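Local atomic coordinates of DUF3863 domain-containing protein (Parabacteroides distasonis, PDB entry 3LM3), a protein that is of unknown function but is probably a glycoside hydrolase or a carbohydrate deacetylase. Residues P14-L25 with T317-L328. Residues are numbered along the deposited sequence; the frame is centred on the assembly and turned at random.
Sequences PLTIEGNRFVTL and THFVTFGEFGEL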
ATOM      1  N   PRO A  14       4.591  20.071  -3.542  1.00 29.92           N
ATOM      2  CA  PRO A  14       5.999  20.281  -3.840  1.00 29.59           C
ATOM      3  C   PRO A  14       6.312  19.842  -5.254  1.00 27.15           C
ATOM      4  O   PRO A  14       5.557  19.080  -5.848  1.00 29.46           O
ATOM      5  CB  PRO A  14       6.693  19.351  -2.854  1.00 31.01           C
ATOM      6  CG  PRO A  14       5.780  18.214  -2.766  1.00 27.13           C
ATOM      7  CD  PRO A  14       4.373  18.698  -3.056  1.00 30.42           C
ATOM      8  N   LEU A  15       7.420  20.322  -5.778  1.00 27.57           N
ATOM      9  CA  LEU A  15       7.758  20.045  -7.159  1.00 29.28           C
ATOM     10  C   LEU A  15       8.715  18.863  -7.267  1.00 24.13           C
ATOM     11  O   LEU A  15       8.923  18.356  -8.383  1.00 25.80           O
ATOM     12  CB  LEU A  15       8.335  21.302  -7.834  1.00 30.59           C
ATOM     13  CG  LEU A  15       7.381  22.506  -8.009  1.00 37.25           C
ATOM     14  CD1 LEU A  15       8.021  23.580  -8.886  1.00 41.07           C
ATOM     15  CD2 LEU A  15       6.018  22.088  -8.584  1.00 39.56           C
ATOM     16  N   THR A  16       9.319  18.419  -6.151  1.00 19.81           N
ATOM     17  CA  THR A  16      10.250  17.289  -6.209  0.60 15.99           C
ATOM     18  C   THR A  16      10.122  16.354  -5.017  1.00 15.32           C
ATOM     19  O   THR A  16       9.816  16.782  -3.904  1.00 15.00           O
ATOM     20  CB  THR A  16      11.716  17.749  -6.324  0.60 15.10           C
ATOM     21  OG1 THR A  16      12.589  16.609  -6.418  0.60 11.24           O
ATOM     22  CG2 THR A  16      12.107  18.596  -5.117  0.60 19.67           C
ATOM     23  N   ILE A  17      10.361  15.070  -5.271  1.00 10.71           N
ATOM     24  CA  ILE A  17      10.362  14.051  -4.226  1.00 10.47           C
ATOM     25  C   ILE A  17      11.562  14.172  -3.295  1.00 10.79           C
ATOM     26  O   ILE A  17      11.454  13.925  -2.089  1.00 10.93           O
ATOM     27  CB  ILE A  17      10.300  12.642  -4.863  1.00  8.67           C
ATOM     28  CG1 ILE A  17       9.972  11.577  -3.809  1.00 10.88           C
ATOM     29  CG2 ILE A  17      11.587  12.343  -5.667  1.00 10.81           C
ATOM     30  CD1 ILE A  17       9.654  10.222  -4.450  1.00  9.06           C
ATOM     31  N   GLU A  18      12.699  14.655  -3.804  1.00 11.69           N
ATOM     32  CA  GLU A  18      13.915  14.544  -3.013  0.50 11.54           C
ATOM     33  C   GLU A  18      13.899  15.470  -1.804  1.00 10.50           C
ATOM     34  O   GLU A  18      13.543  16.651  -1.871  1.00 12.27           O
ATOM     35  CB  GLU A  18      15.200  14.694  -3.853  0.50 12.37           C
ATOM     36  CG  GLU A  18      15.447  13.519  -4.837  0.50 17.58           C
ATOM     37  CD  GLU A  18      15.651  12.168  -4.129  0.50 17.20           C
ATOM     38  OE1 GLU A  18      16.609  12.063  -3.314  0.50 21.81           O
ATOM     39  OE2 GLU A  18      14.862  11.225  -4.392  0.50 11.89           O
ATOM     40  N   GLY A  19      14.263  14.876  -0.677  1.00  9.65           N
ATOM     41  CA  GLY A  19      14.340  15.595   0.582  1.00 10.16           C
ATOM     42  C   GLY A  19      13.038  15.784   1.318  1.00  9.16           C
ATOM     43  O   GLY A  19      13.024  16.416   2.399  1.00 10.90           O
ATOM     44  N   ASN A  20      11.952  15.250   0.771  1.00  8.86           N
ATOM     45  CA  ASN A  20      10.620  15.530   1.268  1.00  8.78           C
ATOM     46  C   ASN A  20       9.968  14.294   1.885  1.00  7.43           C
ATOM     47  O   ASN A  20      10.369  13.146   1.625  1.00  7.80           O
ATOM     48  CB  ASN A  20       9.752  16.085   0.132  1.00  9.07           C
ATOM     49  CG  ASN A  20       9.973  17.552  -0.124  1.00 14.59           C
ATOM     50  OD1 ASN A  20       9.997  18.363   0.817  1.00 16.62           O
ATOM     51  ND2 ASN A  20      10.097  17.920  -1.402  1.00 15.30           N
ATOM     52  N   ARG A  21       8.961  14.561   2.708  1.00  6.80           N
ATOM     53  CA  ARG A  21       8.136  13.560   3.391  1.00  7.23           C
ATOM     54  C   ARG A  21       6.719  13.666   2.841  1.00  8.23           C
ATOM     55  O   ARG A  21       6.205  14.778   2.694  1.00  8.50           O
ATOM     56  CB  ARG A  21       8.146  13.832   4.899  1.00  7.37           C
ATOM     57  CG  ARG A  21       9.489  13.696   5.546  1.00  7.55           C
ATOM     58  CD  ARG A  21       9.451  14.146   6.992  1.00  7.21           C
ATOM     59  NE  ARG A  21      10.716  13.913   7.667  1.00  8.66           N
ATOM     60  CZ  ARG A  21      11.763  14.714   7.623  1.00 12.87           C
ATOM     61  NH1 ARG A  21      11.734  15.839   6.937  1.00 12.84           N
ATOM     62  NH2 ARG A  21      12.866  14.369   8.290  1.00 16.93           N
ATOM     63  N   PHE A  22       6.123  12.526   2.500  1.00  6.94           N
ATOM     64  CA  PHE A  22       4.825  12.472   1.869  1.00  7.58           C
ATOM     65  C   PHE A  22       3.917  11.481   2.570  1.00  6.74           C
ATOM     66  O   PHE A  22       4.355  10.398   2.941  1.00  7.69           O
ATOM     67  CB  PHE A  22       4.950  11.997   0.439  1.00  7.59           C
ATOM     68  CG  PHE A  22       5.776  12.911  -0.418  1.00  7.68           C
ATOM     69  CD1 PHE A  22       5.184  13.975  -1.056  1.00  9.87           C
ATOM     70  CD2 PHE A  22       7.139  12.735  -0.549  1.00  8.02           C
ATOM     71  CE1 PHE A  22       5.952  14.841  -1.826  1.00  9.41           C
ATOM     72  CE2 PHE A  22       7.926  13.631  -1.285  1.00  8.09           C
ATOM     73  CZ  PHE A  22       7.301  14.669  -1.952  1.00  9.16           C
ATOM     74  N   VAL A  23       2.644  11.873   2.704  1.00  6.82           N
ATOM     75  CA  VAL A  23       1.570  10.951   3.080  1.00  6.56           C
ATOM     76  C   VAL A  23       0.559  10.945   1.944  1.00  6.51           C
ATOM     77  O   VAL A  23       0.066  12.014   1.551  1.00  6.91           O
ATOM     78  CB  VAL A  23       0.854  11.341   4.383  1.00  7.66           C
ATOM     79  CG1 VAL A  23      -0.398  10.466   4.618  1.00  8.84           C
ATOM     80  CG2 VAL A  23       1.801  11.276   5.582  1.00  8.21           C
ATOM     81  N   THR A  24       0.241   9.761   1.444  1.00  6.92           N
ATOM     82  CA  THR A  24      -0.810   9.596   0.454  1.00  6.86           C
ATOM     83  C   THR A  24      -1.955   8.824   1.087  1.00  7.39           C
ATOM     84  O   THR A  24      -1.801   7.639   1.409  1.00  7.11           O
ATOM     85  CB  THR A  24      -0.317   8.892  -0.802  1.00  6.96           C
ATOM     86  OG1 THR A  24       0.226   7.601  -0.490  1.00  7.10           O
ATOM     87  CG2 THR A  24       0.757   9.705  -1.533  1.00  7.59           C
ATOM     88  N   LEU A  25      -3.098   9.478   1.267  1.00  6.39           N
ATOM     89  CA  LEU A  25      -4.309   8.868   1.781  1.00  6.87           C
ATOM     90  C   LEU A  25      -5.309   8.658   0.668  1.00  6.02           C
ATOM     91  O   LEU A  25      -5.483   9.513  -0.209  1.00  7.30           O
ATOM     92  CB  LEU A  25      -4.977   9.781   2.812  1.00  6.01           C
ATOM     93  CG  LEU A  25      -6.374   9.384   3.297  1.00  6.60           C
ATOM     94  CD1 LEU A  25      -6.342   8.068   4.068  1.00  9.32           C
ATOM     95  CD2 LEU A  25      -6.991  10.513   4.162  1.00  7.76           C
ATOM     96  N   THR A 317       5.727  17.813   6.114  1.00  8.60           N
ATOM     97  CA  THR A 317       5.117  16.680   5.415  1.00  8.58           C
ATOM     98  C   THR A 317       4.048  17.148   4.451  1.00  9.34           C
ATOM     99  O   THR A 317       3.203  17.973   4.798  1.00  9.31           O
ATOM    100  CB  THR A 317       4.468  15.695   6.398  1.00  7.56           C
ATOM    101  OG1 THR A 317       5.456  15.253   7.345  1.00  9.97           O
ATOM    102  CG2 THR A 317       3.853  14.471   5.707  1.00  8.93           C
ATOM    103  N   HIS A 318       4.071  16.616   3.229  1.00  7.23           N
ATOM    104  CA  HIS A 318       3.087  16.922   2.205  1.00  7.95           C
ATOM    105  C   HIS A 318       2.057  15.810   2.142  1.00  7.48           C
ATOM    106  O   HIS A 318       2.423  14.640   1.913  1.00  8.27           O
ATOM    107  CB  HIS A 318       3.765  17.045   0.845  1.00  9.16           C
ATOM    108  CG  HIS A 318       4.793  18.120   0.798  1.00  8.62           C
ATOM    109  ND1 HIS A 318       4.454  19.448   0.689  1.00 13.02           N
ATOM    110  CD2 HIS A 318       6.146  18.073   0.851  1.00 11.81           C
ATOM    111  CE1 HIS A 318       5.564  20.173   0.666  1.00 14.95           C
ATOM    112  NE2 HIS A 318       6.605  19.371   0.770  1.00 13.50           N
ATOM    113  N   PHE A 319       0.789  16.156   2.336  1.00  7.19           N
ATOM    114  CA  PHE A 319      -0.325  15.251   2.173  1.00  7.64           C
ATOM    115  C   PHE A 319      -0.829  15.442   0.742  1.00  8.19           C
ATOM    116  O   PHE A 319      -1.434  16.460   0.417  1.00  7.80           O
ATOM    117  CB  PHE A 319      -1.443  15.525   3.188  1.00  7.46           C
ATOM    118  CG  PHE A 319      -1.122  15.026   4.596  1.00  8.30           C
ATOM    119  CD1 PHE A 319      -0.194  15.660   5.416  1.00  9.44           C
ATOM    120  CD2 PHE A 319      -1.719  13.878   5.064  1.00  8.70           C
ATOM    121  CE1 PHE A 319       0.068  15.149   6.713  1.00  9.31           C
ATOM    122  CE2 PHE A 319      -1.459  13.388   6.339  1.00 10.11           C
ATOM    123  CZ  PHE A 319      -0.548  14.024   7.142  1.00  8.32           C
ATOM    124  N   VAL A 320      -0.532  14.446  -0.089  1.00  7.54           N
ATOM    125  CA  VAL A 320      -0.796  14.524  -1.534  1.00  8.11           C
ATOM    126  C   VAL A 320      -1.534  13.281  -2.001  1.00  7.74           C
ATOM    127  O   VAL A 320      -1.654  12.292  -1.278  1.00  7.76           O
ATOM    128  CB  VAL A 320       0.518  14.726  -2.338  1.00  7.64           C
ATOM    129  CG1 VAL A 320       1.263  15.975  -1.823  1.00  9.05           C
ATOM    130  CG2 VAL A 320       1.415  13.514  -2.260  1.00  9.69           C
ATOM    131  N   THR A 321      -2.048  13.346  -3.223  1.00  6.87           N
ATOM    132  CA  THR A 321      -2.773  12.217  -3.776  1.00  5.58           C
ATOM    133  C   THR A 321      -1.821  11.064  -4.135  1.00  6.89           C
ATOM    134  O   THR A 321      -0.622  11.287  -4.347  1.00  7.20           O
ATOM    135  CB  THR A 321      -3.615  12.595  -4.998  1.00  7.05           C
ATOM    136  OG1 THR A 321      -2.750  12.740  -6.133  1.00  8.29           O
ATOM    137  CG2 THR A 321      -4.411  13.876  -4.772  1.00  6.88           C
ATOM    138  N   PHE A 322      -2.343   9.836  -4.191  1.00  7.01           N
ATOM    139  CA  PHE A 322      -1.539   8.698  -4.669  1.00  6.59           C
ATOM    140  C   PHE A 322      -0.940   9.000  -6.019  1.00  7.79           C
ATOM    141  O   PHE A 322       0.237   8.763  -6.250  1.00  7.22           O
ATOM    142  CB  PHE A 322      -2.382   7.402  -4.695  1.00  6.98           C
ATOM    143  CG  PHE A 322      -2.354   6.609  -3.399  1.00  6.03           C
ATOM    144  CD1 PHE A 322      -3.172   6.954  -2.346  1.00  6.54           C
ATOM    145  CD2 PHE A 322      -1.503   5.523  -3.248  1.00  7.42           C
ATOM    146  CE1 PHE A 322      -3.164   6.228  -1.159  1.00  7.65           C
ATOM    147  CE2 PHE A 322      -1.485   4.787  -2.060  1.00  8.45           C
ATOM    148  CZ  PHE A 322      -2.311   5.147  -1.013  1.00  7.51           C
ATOM    149  N   GLY A 323      -1.765   9.489  -6.951  1.00  7.49           N
ATOM    150  CA  GLY A 323      -1.300   9.771  -8.288  1.00  6.72           C
ATOM    151  C   GLY A 323      -0.212  10.835  -8.322  1.00  7.52           C
ATOM    152  O   GLY A 323       0.770  10.722  -9.073  1.00  7.69           O
ATOM    153  N   GLU A 324      -0.362  11.903  -7.538  1.00  7.00           N
ATOM    154  CA  GLU A 324       0.645  12.994  -7.520  1.00  8.63           C
ATOM    155  C   GLU A 324       1.972  12.450  -7.026  1.00  7.41           C
ATOM    156  O   GLU A 324       3.042  12.754  -7.565  1.00  8.31           O
ATOM    157  CB  GLU A 324       0.253  14.114  -6.559  1.00 10.91           C
ATOM    158  CG  GLU A 324      -0.667  15.125  -7.025  1.00 15.89           C
ATOM    159  CD  GLU A 324      -0.731  16.152  -5.892  1.00 22.35           C
ATOM    160  OE1 GLU A 324      -1.489  15.915  -4.949  1.00 11.79           O
ATOM    161  OE2 GLU A 324       0.096  17.093  -5.865  1.00 23.82           O
ATOM    162  N   PHE A 325       1.937  11.669  -5.951  1.00  7.21           N
ATOM    163  CA  PHE A 325       3.158  11.127  -5.389  1.00  6.03           C
ATOM    164  C   PHE A 325       3.831  10.195  -6.390  1.00  7.13           C
ATOM    165  O   PHE A 325       5.038  10.272  -6.594  1.00  6.88           O
ATOM    166  CB  PHE A 325       2.899  10.386  -4.069  1.00  7.13           C
ATOM    167  CG  PHE A 325       4.128   9.686  -3.566  1.00  6.33           C
ATOM    168  CD1 PHE A 325       5.207  10.405  -3.063  1.00  6.89           C
ATOM    169  CD2 PHE A 325       4.251   8.300  -3.688  1.00  7.21           C
ATOM    170  CE1 PHE A 325       6.395   9.752  -2.710  1.00  7.65           C
ATOM    171  CE2 PHE A 325       5.398   7.655  -3.357  1.00  6.69           C
ATOM    172  CZ  PHE A 325       6.484   8.361  -2.826  1.00  7.53           C
ATOM    173  N   GLY A 326       3.074   9.293  -7.001  1.00  6.87           N
ATOM    174  CA  GLY A 326       3.664   8.389  -7.994  1.00  6.98           C
ATOM    175  C   GLY A 326       4.319   9.142  -9.128  1.00  7.37           C
ATOM    176  O   GLY A 326       5.379   8.754  -9.596  1.00  6.88           O
ATOM    177  N   GLU A 327       3.694  10.229  -9.578  1.00  6.85           N
ATOM    178  CA  GLU A 327       4.305  11.014 -10.660  1.00  7.21           C
ATOM    179  C   GLU A 327       5.510  11.794 -10.174  1.00  6.93           C
ATOM    180  O   GLU A 327       6.451  11.945 -10.947  1.00  8.21           O
ATOM    181  CB  GLU A 327       3.305  11.914 -11.364  1.00  7.73           C
ATOM    182  CG  GLU A 327       2.284  11.146 -12.203  1.00  7.45           C
ATOM    183  CD  GLU A 327       2.880  10.463 -13.414  1.00  9.15           C
ATOM    184  OE1 GLU A 327       4.029  10.744 -13.834  1.00 10.10           O
ATOM    185  OE2 GLU A 327       2.176   9.607 -13.970  1.00 10.77           O
ATOM    186  N   LEU A 328       5.539  12.237  -8.906  1.00  7.34           N
ATOM    187  CA  LEU A 328       6.782  12.818  -8.377  1.00  8.23           C
ATOM    188  C   LEU A 328       7.919  11.802  -8.392  1.00  8.34           C
ATOM    189  O   LEU A 328       9.053  12.123  -8.759  1.00  8.64           O
ATOM    190  CB  LEU A 328       6.600  13.350  -6.944  1.00  9.68           C
ATOM    191  CG  LEU A 328       5.858  14.661  -6.811  1.00 12.28           C
ATOM    192  CD1 LEU A 328       5.488  14.912  -5.347  1.00 14.88           C
ATOM    193  CD2 LEU A 328       6.690  15.831  -7.411  1.00 13.73           C
TER
HETATM  194  O   HOH W   1      10.348  14.482  -8.180  1.00 11.27           O
HETATM  195  O   HOH W   2       8.810  20.997   1.613  1.00 34.66           O
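Two parallel strands, 21-25 and 318-320, pair edge to edge in a parallel sheet of what is probably a glycoside hydrolase/deacetylase-type domain, R21 to V23 facing T317 to F319. The H318 backbone bonds to strand 21-25 through both its N and its O: H318 N gives to R21 O (2.9 Å, 177° at the hydrogen) and H318 O accepts from V23 N at 2.9 Å; V320 N then reaches V23 O. The H318 ring lies flat against P14, whose CG sits 3.6 Å from the ring centroid, almost on the ring normal. At the ring's edge a water lies 2.9 Å from H318 NE2 and also gives to N20 OD1, while N20 ND2 holds T16 O at 2.8 Å. With an alanine here in place of H318, P14 would probably lose the ring face it rests on and the water one of its mates. Deeper, F22 CE1 meets L328 CD1 at 3.6 Å. F325 CG, anti to the backbone N (chi1 173°), swings its ring toward F22, putting CD1 over one F22 face with the planes 51° apart. T24 points OG1 over the F322 ring and gives CG2 to F325 CB; W281 bonds that hydroxyl. Thus F22, T24, F325 and L328 form a buried apolar face, and polar, water-bridged contacts keep to the partly exposed side with P14, N20 and H318.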